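Local coordinates for protein folylpolyglutamate synthase/dihydrofolate synthase (Thermotoga maritima, PDB 1O5Z) that probably adds L-glutamate to dihydropteroate and to tetrahydrofolate polyglutamates, using ATP and magnesium, in folate biosynthesis, at residues 173-178 and 199-204; 193-198 and 217-222; 370-375 and 399-404; 374-379 and 418-423. All blocks are in the same frame, centred on the assembly; numbering follows the deposited sequence.

Contact 1: residues 173-178 and 199-204; sequences STIVTV and GIIKER
I200 and S173 meet through both a polar and an apolar contact, and I175 extends the apolar part. The hydroxyl S173 OG donates to the backbone carbonyl I200 O at 2.8 Å, arriving tilted 25° from the carbonyl plane. A water completes the bridge: it donates to S173 OG at 3.0 Å and accepts from K202 N at 2.9 Å. A serine suits this buried strand position because it is small enough to lie close to the loop, yet its hydroxyl can donate to the I200 carbonyl. The side chain of I200 turns back over the strand. Its CG1 lies between the backbone N and the carbonyl carbon (chi1 78°), which carries CD1 to 3.4 Å from T174 O and 4.0 Å from I175 CG1. I175 CD1 in turn approaches I201 CG1 at 4.4 Å, so two branched side chains of the loop pack beside one of the strand. The 199-204 segment thus closes over strand 173-175, inside the parallel part of the Mur ligase middle domain sheet. Strands 53-58 and 207-209 flank that strand, while I175 also packs on helices 190-197 and 214-227.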
loop_
_atom_site.group_PDB
_atom_site.type_symbol
_atom_site.label_atom_id
_atom_site.label_comp_id
_atom_site.label_asym_id
_atom_site.label_seq_id
_atom_site.Cartn_x
_atom_site.Cartn_y
_atom_site.Cartn_z
ATOM N N SER A 173 0.063 12.890 -12.068
ATOM C CA SER A 173 0.911 11.703 -11.888
ATOM C C SER A 173 1.851 12.046 -10.744
ATOM O O SER A 173 2.463 13.126 -10.715
ATOM C CB SER A 173 1.741 11.425 -13.139
ATOM O OG SER A 173 0.906 11.321 -14.278
ATOM N N THR A 174 1.928 11.131 -9.792
ATOM C CA THR A 174 2.749 11.301 -8.606
ATOM C C THR A 174 3.775 10.198 -8.532
ATOM O O THR A 174 3.439 9.012 -8.708
ATOM C CB THR A 174 1.829 11.267 -7.392
ATOM O OG1 THR A 174 0.865 12.324 -7.536
ATOM C CG2 THR A 174 2.601 11.551 -6.039
ATOM N N ILE A 175 5.029 10.580 -8.337
ATOM C CA ILE A 175 6.059 9.608 -8.011
ATOM C C ILE A 175 6.586 9.923 -6.618
ATOM O O ILE A 175 7.389 10.851 -6.418
ATOM C CB ILE A 175 7.163 9.609 -9.065
ATOM C CG1 ILE A 175 6.558 9.221 -10.434
ATOM C CG2 ILE A 175 8.255 8.590 -8.668
ATOM C CD1 ILE A 175 7.462 9.435 -11.632
ATOM N N VAL A 176 6.090 9.184 -5.634
ATOM C CA VAL A 176 6.302 9.598 -4.259
ATOM C C VAL A 176 7.805 9.606 -3.960
ATOM O O VAL A 176 8.359 10.629 -3.537
ATOM C CB VAL A 176 5.550 8.710 -3.238
ATOM C CG1 VAL A 176 5.745 9.294 -1.804
ATOM C CG2 VAL A 176 4.068 8.578 -3.569
ATOM N N THR A 177 8.444 8.446 -4.194
ATOM C CA THR A 177 9.888 8.279 -4.119
ATOM C C THR A 177 10.447 7.368 -5.200
ATOM O O THR A 177 9.732 6.607 -5.832
ATOM C CB THR A 177 10.374 7.704 -2.722
ATOM O OG1 THR A 177 9.940 6.323 -2.486
ATOM C CG2 THR A 177 9.836 8.578 -1.554
ATOM N N VAL A 178 11.768 7.455 -5.344
ATOM C CA VAL A 178 12.542 6.510 -6.105
ATOM C C VAL A 178 13.702 6.020 -5.233
ATOM O O VAL A 178 14.665 6.760 -5.008
ATOM C CB VAL A 178 13.083 7.166 -7.392
ATOM C CG1 VAL A 178 13.934 6.155 -8.180
ATOM C CG2 VAL A 178 11.920 7.809 -8.224
ATOM N N GLY A 199 7.713 6.646 -16.501
ATOM C CA GLY A 199 6.765 6.230 -17.561
ATOM C C GLY A 199 5.294 6.540 -17.319
ATOM O O GLY A 199 4.473 6.435 -18.246
ATOM N N ILE A 200 4.935 6.882 -16.071
ATOM C CA ILE A 200 3.593 7.404 -15.731
ATOM C C ILE A 200 3.442 8.913 -15.910
ATOM O O ILE A 200 2.362 9.447 -15.668
ATOM C CB ILE A 200 3.185 6.993 -14.291
ATOM C CG1 ILE A 200 3.854 7.860 -13.211
ATOM C CG2 ILE A 200 3.574 5.510 -14.025
ATOM C CD1 ILE A 200 3.148 7.701 -11.830
ATOM N N ILE A 201 4.516 9.600 -16.292
ATOM C CA ILE A 201 4.434 11.011 -16.691
ATOM C C ILE A 201 3.798 11.110 -18.080
ATOM O O ILE A 201 4.272 10.477 -19.022
ATOM C CB ILE A 201 5.805 11.716 -16.704
ATOM C CG1 ILE A 201 6.440 11.669 -15.315
ATOM C CG2 ILE A 201 5.633 13.173 -17.161
ATOM C CD1 ILE A 201 7.913 12.147 -15.247
ATOM N N LYS A 202 2.742 11.933 -18.173
ATOM C CA LYS A 202 1.890 12.014 -19.346
ATOM C C LYS A 202 1.858 13.445 -19.858
ATOM O O LYS A 202 2.055 14.398 -19.092
ATOM C CB LYS A 202 0.495 11.535 -18.984
ATOM C CG LYS A 202 0.409 10.045 -18.597
ATOM C CD LYS A 202 0.790 9.108 -19.765
ATOM C CE LYS A 202 1.052 7.697 -19.292
ATOM N NZ LYS A 202 0.001 7.173 -18.357
ATOM N N GLU A 203 1.617 13.586 -21.156
ATOM C CA GLU A 203 1.714 14.868 -21.837
ATOM C C GLU A 203 0.872 15.948 -21.180
ATOM O O GLU A 203 -0.321 15.810 -21.045
ATOM C CB GLU A 203 1.288 14.712 -23.297
ATOM C CG GLU A 203 1.459 15.967 -24.151
ATOM C CD GLU A 203 2.896 16.278 -24.512
ATOM O OE1 GLU A 203 3.763 15.386 -24.338
ATOM O OE2 GLU A 203 3.140 17.419 -24.984
ATOM N N ARG A 204 1.518 17.023 -20.763
ATOM C CA ARG A 204 0.826 18.145 -20.148
ATOM C C ARG A 204 0.248 17.842 -18.780
ATOM O O ARG A 204 -0.258 18.731 -18.140
ATOM C CB ARG A 204 -0.293 18.657 -21.055
ATOM C CG ARG A 204 0.224 19.176 -22.343
ATOM C CD ARG A 204 0.525 20.626 -22.275
ATOM N NE ARG A 204 1.342 21.047 -23.399
ATOM C CZ ARG A 204 1.785 22.279 -23.565
ATOM N NH1 ARG A 204 1.457 23.224 -22.687
ATOM N NH2 ARG A 204 2.555 22.577 -24.613
HETATM O O HOH W 1 2.328 13.465 -15.801
#

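Contact 2: residues 193-198 and 217-222; sequences IAWEKS and LKVMED. With SO4 (sulfate ion), chain B.
V219 packs against A194, W195 and S198, its two methyl groups dividing the work. CG2 meets the methyl of A194 at 3.9 Å. CG1, anti to the backbone N (chi1 -180°), sits between the other two residues, 3.5 Å from S198 OG and 3.6 Å from W195 CD1. Alanine and serine suit the buried side because their short side chains let the backbones come close, with the CA atoms of S198 and M220 only 5.8 Å apart. The hydroxyl of S198 is occupied by the preceding turn: OG donates to A194 O at 2.6 Å, and S198 N reaches the same oxygen from the opposite face of its carbonyl plane. With its hydroxyl hydrogen already given to A194 O, S198 can lie beside a valine methyl. The two helices, 190-197 and 214-227, belong to the alpha/beta Mur ligase middle domain, whose family is related to the P-loop NTPases, and M220 continues from S198 to I175 on the sheet. Toward solvent the contact thins out: W195 is exposed and offers V219 just the edge of its indole, while R161 makes a cation-pi contact with the ring. K197, by contrast, is a buried lysine whose end leads away from helix 214-227; its NZ donates to O3 of a sulfate ion at 2.8 Å and weakly to O4, and G159 N binds the same ion, which probably came from the crystallisation liquor.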
loop_
_atom_site.group_PDB
_atom_site.type_symbol
_atom_site.label_atom_id
_atom_site.label_comp_id
_atom_site.label_asym_id
_atom_site.label_seq_id
_atom_site.Cartn_x
_atom_site.Cartn_y
_atom_site.Cartn_z
ATOM N N ILE A 193 15.685 2.782 -12.327
ATOM C CA ILE A 193 14.453 2.731 -11.541
ATOM C C ILE A 193 13.634 4.012 -11.762
ATOM O O ILE A 193 12.453 3.971 -12.059
ATOM C CB ILE A 193 14.807 2.550 -10.033
ATOM C CG1 ILE A 193 15.453 1.168 -9.803
ATOM C CG2 ILE A 193 13.525 2.729 -9.146
ATOM C CD1 ILE A 193 16.288 1.067 -8.548
ATOM N N ALA A 194 14.296 5.147 -11.592
ATOM C CA ALA A 194 13.711 6.456 -11.877
ATOM C C ALA A 194 13.100 6.513 -13.260
ATOM O O ALA A 194 12.048 7.091 -13.439
ATOM C CB ALA A 194 14.767 7.578 -11.731
ATOM N N TRP A 195 13.739 5.911 -14.236
ATOM C CA TRP A 195 13.202 5.944 -15.581
ATOM C C TRP A 195 11.908 5.148 -15.735
ATOM O O TRP A 195 10.925 5.642 -16.276
ATOM C CB TRP A 195 14.243 5.438 -16.566
ATOM C CG TRP A 195 13.901 5.864 -17.878
ATOM C CD1 TRP A 195 13.951 7.149 -18.374
ATOM C CD2 TRP A 195 13.395 5.055 -18.899
ATOM N NE1 TRP A 195 13.501 7.170 -19.671
ATOM C CE2 TRP A 195 13.155 5.892 -20.021
ATOM C CE3 TRP A 195 13.130 3.698 -18.999
ATOM C CZ2 TRP A 195 12.684 5.411 -21.214
ATOM C CZ3 TRP A 195 12.641 3.214 -20.174
ATOM C CH2 TRP A 195 12.427 4.069 -21.280
ATOM N N GLU A 196 11.923 3.914 -15.250
ATOM C CA GLU A 196 10.727 3.054 -15.219
ATOM C C GLU A 196 9.528 3.779 -14.580
ATOM O O GLU A 196 8.420 3.806 -15.123
ATOM C CB GLU A 196 11.072 1.729 -14.482
ATOM C CG GLU A 196 10.109 0.555 -14.697
ATOM C CD GLU A 196 10.027 0.063 -16.167
ATOM O OE1 GLU A 196 10.909 0.448 -17.003
ATOM O OE2 GLU A 196 9.082 -0.733 -16.480
ATOM N N LYS A 197 9.781 4.411 -13.442
ATOM C CA LYS A 197 8.765 5.168 -12.740
ATOM C C LYS A 197 8.271 6.418 -13.486
ATOM O O LYS A 197 7.098 6.771 -13.403
ATOM C CB LYS A 197 9.278 5.571 -11.334
ATOM C CG LYS A 197 9.416 4.376 -10.461
ATOM C CD LYS A 197 9.281 4.617 -9.012
ATOM C CE LYS A 197 9.774 3.368 -8.233
ATOM N NZ LYS A 197 9.468 2.055 -8.834
ATOM N N SER A 198 9.152 7.113 -14.194
ATOM C CA SER A 198 8.688 8.269 -14.913
ATOM C C SER A 198 7.935 7.936 -16.194
ATOM O O SER A 198 7.512 8.869 -16.867
ATOM C CB SER A 198 9.788 9.325 -15.145
ATOM O OG SER A 198 11.053 8.769 -15.124
ATOM N N LEU A 217 15.699 12.855 -9.721
ATOM C CA LEU A 217 14.975 14.055 -10.139
ATOM C C LEU A 217 15.386 14.452 -11.549
ATOM O O LEU A 217 14.547 14.852 -12.347
ATOM C CB LEU A 217 15.222 15.201 -9.178
ATOM C CG LEU A 217 14.705 15.023 -7.756
ATOM C CD1 LEU A 217 15.292 16.103 -6.858
ATOM C CD2 LEU A 217 13.209 15.131 -7.717
ATOM N N LYS A 218 16.673 14.304 -11.856
ATOM C CA LYS A 218 17.198 14.585 -13.201
ATOM C C LYS A 218 16.402 13.825 -14.287
ATOM O O LYS A 218 16.004 14.389 -15.302
ATOM C CB LYS A 218 18.712 14.277 -13.262
ATOM C CG LYS A 218 19.605 15.362 -12.606
ATOM C CD LYS A 218 21.099 14.944 -12.253
ATOM C CE LYS A 218 21.983 16.208 -12.098
ATOM N NZ LYS A 218 23.168 16.164 -11.127
ATOM N N VAL A 219 16.128 12.556 -14.043
ATOM C CA VAL A 219 15.360 11.781 -15.003
ATOM C C VAL A 219 13.943 12.348 -15.139
ATOM O O VAL A 219 13.470 12.623 -16.245
ATOM C CB VAL A 219 15.295 10.280 -14.597
ATOM C CG1 VAL A 219 14.482 9.477 -15.625
ATOM C CG2 VAL A 219 16.682 9.709 -14.396
ATOM N N MET A 220 13.275 12.515 -14.002
ATOM C CA MET A 220 11.904 13.005 -13.982
ATOM C C MET A 220 11.820 14.391 -14.589
ATOM O O MET A 220 10.871 14.685 -15.299
ATOM C CB MET A 220 11.348 13.030 -12.556
ATOM C CG MET A 220 11.304 11.666 -11.899
ATOM S SD MET A 220 10.480 11.589 -10.300
ATOM C CE MET A 220 11.780 11.981 -9.140
ATOM N N GLU A 221 12.806 15.241 -14.312
ATOM C CA GLU A 221 12.876 16.561 -14.916
ATOM C C GLU A 221 12.913 16.466 -16.423
ATOM O O GLU A 221 12.195 17.189 -17.107
ATOM C CB GLU A 221 14.136 17.320 -14.449
ATOM C CG GLU A 221 14.006 17.870 -13.032
ATOM C CD GLU A 221 15.354 18.241 -12.402
ATOM O OE1 GLU A 221 16.369 18.385 -13.127
ATOM O OE2 GLU A 221 15.396 18.362 -11.165
ATOM N N ASP A 222 13.785 15.592 -16.929
ATOM C CA ASP A 222 13.947 15.414 -18.359
ATOM C C ASP A 222 12.654 14.910 -18.996
ATOM O O ASP A 222 12.231 15.433 -20.017
ATOM C CB ASP A 222 15.135 14.491 -18.668
ATOM C CG ASP A 222 16.477 15.112 -18.269
ATOM O OD1 ASP A 222 17.509 14.846 -18.932
ATOM O OD2 ASP A 222 16.600 15.907 -17.310
HETATM S S SO4 B . 7.860 -0.286 -7.196
HETATM O O1 SO4 B . 6.750 -1.169 -6.828
HETATM O O2 SO4 B . 8.814 -0.231 -6.095
HETATM O O3 SO4 B . 7.272 1.028 -7.481
HETATM O O4 SO4 B . 8.519 -0.730 -8.416
#

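Contact 3: residues 370-375 and 399-404; sequences RVIVTR and EVIEDP. With SO4 (sulfate ion), chain E.
R370 grips E399 side-on, with two nitrogens. NE donates to OE2 of E399 at 2.7 Å and NH2 to OE1 of E399 at 3.0 Å, both on the syn side of the carboxylate, with the two flat groups 24° apart. The arginine chain is extended from CG to NE, which gives it the length to reach the acid, and its NH1 turns instead to S410 O. A methionine in place of R370 would probably leave the E399 carboxylate without its charged mate and S410 O without this donor. V371 takes part through its carbonyl, accepting E399 N at 2.9 Å. I372 then lays CG2 against I401 CG1 at 3.7 Å and CD1 over one face of the R370 guanidinium. V373 turns both its backbone N and O toward 399-404, donating to E399 O and accepting from I401 N; the two bonds bracket V400, as in a parallel pair, and strands 370-373 and 399-400 form a beta-alpha-beta unit connected through helix 384-394. At T374 the strand pairing gives way to a side-chain bond: OG1, anti to the backbone N (chi1 -166°), donates to I401 O at 2.6 Å in the carbonyl plane. R375 N finally donates to E402 O at 3.0 Å. A two-pronged ion pair at one end and a threonine hydroxyl at the other thus extend the hold of a short edge strand beyond its backbone ladder.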
loop_
_atom_site.group_PDB
_atom_site.type_symbol
_atom_site.label_atom_id
_atom_site.label_comp_id
_atom_site.label_asym_id
_atom_site.label_seq_id
_atom_site.Cartn_x
_atom_site.Cartn_y
_atom_site.Cartn_z
ATOM N N ARG A 370 10.609 -8.983 25.781
ATOM C CA ARG A 370 10.127 -10.329 25.615
ATOM C C ARG A 370 10.011 -10.610 24.136
ATOM O O ARG A 370 9.516 -9.757 23.372
ATOM C CB ARG A 370 8.760 -10.465 26.271
ATOM C CG ARG A 370 8.176 -11.859 26.240
ATOM C CD ARG A 370 6.843 -11.932 26.920
ATOM N NE ARG A 370 6.235 -13.256 26.781
ATOM C CZ ARG A 370 4.952 -13.485 26.926
ATOM N NH1 ARG A 370 4.132 -12.492 27.173
ATOM N NH2 ARG A 370 4.470 -14.713 26.788
ATOM N N VAL A 371 10.512 -11.781 23.736
ATOM C CA VAL A 371 10.558 -12.181 22.356
ATOM C C VAL A 371 9.898 -13.545 22.226
ATOM O O VAL A 371 10.222 -14.506 22.931
ATOM C CB VAL A 371 11.992 -12.172 21.773
ATOM C CG1 VAL A 371 12.003 -12.617 20.297
ATOM C CG2 VAL A 371 12.626 -10.782 21.914
ATOM N N ILE A 372 8.921 -13.571 21.334
ATOM C CA ILE A 372 8.147 -14.732 21.015
ATOM C C ILE A 372 8.261 -14.948 19.505
ATOM O O ILE A 372 7.885 -14.103 18.738
ATOM C CB ILE A 372 6.679 -14.506 21.364
ATOM C CG1 ILE A 372 6.522 -14.137 22.839
ATOM C CG2 ILE A 372 5.866 -15.740 20.984
ATOM C CD1 ILE A 372 5.120 -13.673 23.169
ATOM N N VAL A 373 8.800 -16.097 19.114
ATOM C CA VAL A 373 8.880 -16.505 17.743
ATOM C C VAL A 373 7.627 -17.338 17.530
ATOM O O VAL A 373 7.254 -18.163 18.367
ATOM C CB VAL A 373 10.128 -17.390 17.482
ATOM C CG1 VAL A 373 10.230 -17.757 16.014
ATOM C CG2 VAL A 373 11.412 -16.667 17.948
ATOM N N THR A 374 7.004 -17.140 16.386
ATOM C CA THR A 374 5.756 -17.820 16.059
ATOM C C THR A 374 5.818 -18.322 14.645
ATOM O O THR A 374 6.740 -17.967 13.915
ATOM C CB THR A 374 4.594 -16.847 16.268
ATOM O OG1 THR A 374 3.394 -17.589 16.271
ATOM C CG2 THR A 374 4.449 -15.834 15.143
ATOM N N ARG A 375 4.897 -19.183 14.254
ATOM C CA ARG A 375 4.876 -19.652 12.851
ATOM C C ARG A 375 4.060 -18.759 11.932
ATOM O O ARG A 375 2.894 -18.575 12.170
ATOM C CB ARG A 375 4.255 -21.027 12.736
ATOM C CG ARG A 375 4.968 -22.066 13.418
ATOM C CD ARG A 375 4.388 -23.370 13.117
ATOM N NE ARG A 375 4.646 -23.731 11.736
ATOM C CZ ARG A 375 5.629 -24.526 11.347
ATOM N NH1 ARG A 375 6.467 -25.043 12.235
ATOM N NH2 ARG A 375 5.783 -24.789 10.059
ATOM N N GLU A 399 10.848 -17.277 23.491
ATOM C CA GLU A 399 9.767 -18.251 23.628
ATOM C C GLU A 399 9.292 -18.589 22.255
ATOM O O GLU A 399 9.455 -17.821 21.344
ATOM C CB GLU A 399 8.578 -17.728 24.426
ATOM C CG GLU A 399 8.973 -16.981 25.675
ATOM C CD GLU A 399 7.826 -16.223 26.297
ATOM O OE1 GLU A 399 6.670 -16.670 26.157
ATOM O OE2 GLU A 399 8.109 -15.191 26.940
ATOM N N VAL A 400 8.709 -19.765 22.134
ATOM C CA VAL A 400 8.109 -20.209 20.908
ATOM C C VAL A 400 6.665 -20.411 21.206
ATOM O O VAL A 400 6.306 -21.254 22.020
ATOM C CB VAL A 400 8.717 -21.528 20.403
ATOM C CG1 VAL A 400 8.144 -21.882 19.010
ATOM C CG2 VAL A 400 10.247 -21.436 20.370
ATOM N N ILE A 401 5.828 -19.610 20.560
ATOM C CA ILE A 401 4.377 -19.834 20.607
ATOM C C ILE A 401 3.955 -19.917 19.167
ATOM O O ILE A 401 3.889 -18.896 18.439
ATOM C CB ILE A 401 3.610 -18.715 21.324
ATOM C CG1 ILE A 401 4.129 -18.477 22.744
ATOM C CG2 ILE A 401 2.141 -19.075 21.388
ATOM C CD1 ILE A 401 3.432 -17.337 23.452
ATOM N N GLU A 402 3.700 -21.141 18.749
ATOM C CA GLU A 402 3.570 -21.434 17.336
ATOM C C GLU A 402 2.345 -20.817 16.656
ATOM O O GLU A 402 2.447 -20.293 15.551
ATOM C CB GLU A 402 3.669 -22.933 17.149
ATOM C CG GLU A 402 5.092 -23.364 17.437
ATOM C CD GLU A 402 5.438 -24.650 16.724
ATOM O OE1 GLU A 402 4.576 -25.138 15.948
ATOM O OE2 GLU A 402 6.579 -25.157 16.922
ATOM N N ASP A 403 1.197 -20.868 17.333
ATOM C CA ASP A 403 0.009 -20.174 16.893
ATOM C C ASP A 403 0.155 -18.707 17.182
ATOM O O ASP A 403 0.214 -18.327 18.356
ATOM C CB ASP A 403 -1.219 -20.682 17.642
ATOM C CG ASP A 403 -2.488 -19.904 17.317
ATOM O OD1 ASP A 403 -2.544 -19.114 16.347
ATOM O OD2 ASP A 403 -3.518 -20.033 18.012
ATOM N N PRO A 404 0.194 -17.873 16.138
ATOM C CA PRO A 404 0.456 -16.440 16.352
ATOM C C PRO A 404 -0.647 -15.711 17.119
ATOM O O PRO A 404 -0.412 -14.647 17.628
ATOM C CB PRO A 404 0.602 -15.887 14.923
ATOM C CG PRO A 404 -0.035 -16.850 14.029
ATOM C CD PRO A 404 0.108 -18.202 14.696
HETATM S S SO4 E . 9.131 -26.719 9.804
HETATM O O1 SO4 E . 9.030 -25.274 10.043
HETATM O O2 SO4 E . 8.865 -27.324 11.118
HETATM O O3 SO4 E . 10.533 -27.029 9.491
HETATM O O4 SO4 E . 8.236 -27.048 8.671
#

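Contact 4: residues 374-379 and 418-423; sequences TRVPSP and TGSLFL. With SO4 (sulfate ion), chain D; SO4 (sulfate ion), chain E.
This is a mainly apolar loop-to-helix contact in the C-terminal glutamate ligase domain, where the loop leaving strand 370-373 lies against the start of helix 421-433. V376 sits at its middle: CG1 is 3.4 Å from S420 OG and 3.7 Å from F422 CB, while CG2 rests on S420 CB. The proline ring of P377 crosses L423 at about a right angle, its CD 4.0 Å from L423 CD1, and T374 CG2 meets that same methyl tip to tip. S378 places OG over one face of the F422 ring, but the hydroxyl itself bonds to R380 N. A serine suits the helix N-cap, S420: its OG, anti to the backbone N (chi1 162°), lies 3.1 Å from L423 N, and S420 OG accepts that amide almost straight (177°). The same OG donates to a sulfate ion, which also takes the amides L421 N and F422 N; the amides and dipole of the helix N-terminus probably favour such an anion. R375 points away from the helix, and its NH1 and NH2 make weak bonds to a second sulfate that M384 N and N385 ND2 also hold. A leucine in place of R375 would probably cost that sulfate its weak arginine bonds and the nearby positive charge. T374 also rests on V348 of strand 345-349, and P404 at the start of helix 404-409 packs on both T374 and L423.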
loop_
_atom_site.group_PDB
_atom_site.type_symbol
_atom_site.label_atom_id
_atom_site.label_comp_id
_atom_site.label_asym_id
_atom_site.label_seq_id
_atom_site.Cartn_x
_atom_site.Cartn_y
_atom_site.Cartn_z
ATOM N N THR A 374 7.004 -17.140 16.386
ATOM C CA THR A 374 5.756 -17.820 16.059
ATOM C C THR A 374 5.818 -18.322 14.645
ATOM O O THR A 374 6.740 -17.967 13.915
ATOM C CB THR A 374 4.594 -16.847 16.268
ATOM O OG1 THR A 374 3.394 -17.589 16.271
ATOM C CG2 THR A 374 4.449 -15.834 15.143
ATOM N N ARG A 375 4.897 -19.183 14.254
ATOM C CA ARG A 375 4.876 -19.652 12.851
ATOM C C ARG A 375 4.060 -18.759 11.932
ATOM O O ARG A 375 2.894 -18.575 12.170
ATOM C CB ARG A 375 4.255 -21.027 12.736
ATOM C CG ARG A 375 4.968 -22.066 13.418
ATOM C CD ARG A 375 4.388 -23.370 13.117
ATOM N NE ARG A 375 4.646 -23.731 11.736
ATOM C CZ ARG A 375 5.629 -24.526 11.347
ATOM N NH1 ARG A 375 6.467 -25.043 12.235
ATOM N NH2 ARG A 375 5.783 -24.789 10.059
ATOM N N VAL A 376 4.649 -18.261 10.847
ATOM C CA VAL A 376 3.864 -17.644 9.786
ATOM C C VAL A 376 2.766 -18.600 9.292
ATOM O O VAL A 376 3.026 -19.758 8.938
ATOM C CB VAL A 376 4.723 -17.220 8.615
ATOM C CG1 VAL A 376 3.858 -16.585 7.541
ATOM C CG2 VAL A 376 5.817 -16.242 9.065
ATOM N N PRO A 377 1.529 -18.107 9.318
ATOM C CA PRO A 377 0.360 -18.885 8.941
ATOM C C PRO A 377 0.224 -18.881 7.403
ATOM O O PRO A 377 -0.368 -17.917 6.758
ATOM C CB PRO A 377 -0.781 -18.123 9.622
ATOM C CG PRO A 377 -0.357 -16.730 9.578
ATOM C CD PRO A 377 1.141 -16.746 9.762
ATOM N N SER A 378 0.840 -19.916 6.831
ATOM C CA SER A 378 1.014 -20.028 5.399
ATOM C C SER A 378 1.682 -21.356 5.163
ATOM O O SER A 378 2.615 -21.717 5.887
ATOM C CB SER A 378 1.905 -18.915 4.855
ATOM O OG SER A 378 2.182 -19.129 3.489
ATOM N N PRO A 379 1.223 -22.080 4.146
ATOM C CA PRO A 379 1.874 -23.325 3.764
ATOM C C PRO A 379 3.289 -23.093 3.255
ATOM O O PRO A 379 4.063 -24.042 3.135
ATOM C CB PRO A 379 0.966 -23.890 2.642
ATOM C CG PRO A 379 -0.321 -23.072 2.690
ATOM C CD PRO A 379 0.075 -21.757 3.273
ATOM N N THR A 418 5.533 -8.640 13.669
ATOM C CA THR A 418 6.296 -8.363 12.489
ATOM C C THR A 418 7.037 -9.601 11.957
ATOM O O THR A 418 6.980 -10.660 12.530
ATOM C CB THR A 418 7.274 -7.171 12.840
ATOM O OG1 THR A 418 7.887 -6.702 11.654
ATOM C CG2 THR A 418 8.454 -7.567 13.713
ATOM N N GLY A 419 7.727 -9.448 10.841
ATOM C CA GLY A 419 8.521 -10.526 10.251
ATOM C C GLY A 419 8.031 -10.943 8.892
ATOM O O GLY A 419 8.807 -11.425 8.081
ATOM N N SER A 420 6.742 -10.728 8.645
ATOM C CA SER A 420 6.020 -11.332 7.533
ATOM C C SER A 420 4.712 -10.600 7.349
ATOM O O SER A 420 4.009 -10.390 8.308
ATOM C CB SER A 420 5.717 -12.791 7.857
ATOM O OG SER A 420 4.701 -13.333 7.035
ATOM N N LEU A 421 4.419 -10.197 6.114
ATOM C CA LEU A 421 3.135 -9.623 5.719
ATOM C C LEU A 421 1.960 -10.574 5.891
ATOM O O LEU A 421 0.896 -10.160 6.307
ATOM C CB LEU A 421 3.220 -9.203 4.269
ATOM C CG LEU A 421 4.092 -7.951 4.060
ATOM C CD1 LEU A 421 4.313 -7.666 2.611
ATOM C CD2 LEU A 421 3.407 -6.749 4.689
ATOM N N PHE A 422 2.157 -11.847 5.536
ATOM C CA PHE A 422 1.198 -12.925 5.853
ATOM C C PHE A 422 0.867 -12.917 7.338
ATOM O O PHE A 422 -0.282 -12.875 7.706
ATOM C CB PHE A 422 1.778 -14.284 5.522
ATOM C CG PHE A 422 1.552 -14.711 4.142
ATOM C CD1 PHE A 422 2.629 -14.980 3.283
ATOM C CD2 PHE A 422 0.269 -14.881 3.663
ATOM C CE1 PHE A 422 2.428 -15.407 1.935
ATOM C CE2 PHE A 422 0.043 -15.302 2.305
ATOM C CZ PHE A 422 1.133 -15.578 1.446
ATOM N N LEU A 423 1.892 -12.971 8.177
ATOM C CA LEU A 423 1.690 -12.915 9.616
ATOM C C LEU A 423 0.900 -11.661 10.029
ATOM O O LEU A 423 -0.108 -11.736 10.750
ATOM C CB LEU A 423 3.027 -12.930 10.346
ATOM C CG LEU A 423 2.902 -12.765 11.860
ATOM C CD1 LEU A 423 2.186 -14.008 12.472
ATOM C CD2 LEU A 423 4.232 -12.539 12.467
HETATM S S SO4 D . 5.952 -12.507 3.761
HETATM O O1 SO4 D . 6.481 -13.385 4.783
HETATM O O2 SO4 D . 6.389 -12.927 2.439
HETATM O O3 SO4 D . 4.506 -12.576 3.752
HETATM O O4 SO4 D . 6.406 -11.150 4.076
HETATM S S SO4 E . 9.131 -26.719 9.804
HETATM O O1 SO4 E . 9.030 -25.274 10.043
HETATM O O2 SO4 E . 8.865 -27.324 11.118
HETATM O O3 SO4 E . 10.533 -27.029 9.491
HETATM O O4 SO4 E . 8.236 -27.048 8.671
#

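Overall arrangement
The four contacts form two pairs on opposite sides of the chain's centre. Contacts 1 and 2 come first in sequence and interlock, their segments alternating along the chain; their centres lie about 8 Å apart within the Mur ligase middle domain, where I175 and V178 of the strand region pack on segment 193-198. Contacts 3 and 4 follow in the glutamate ligase domain, about 11 Å apart between centres, sharing T374 and R375 and joined by P404 against L423. Between the pairs the centres are about 34 to 43 Å apart and nothing touches. Each pair thus lies wholly within one sheet-and-helix domain, consistent with the two-domain build of folylpolyglutamate synthases, which share these domain types with the Mur ligases.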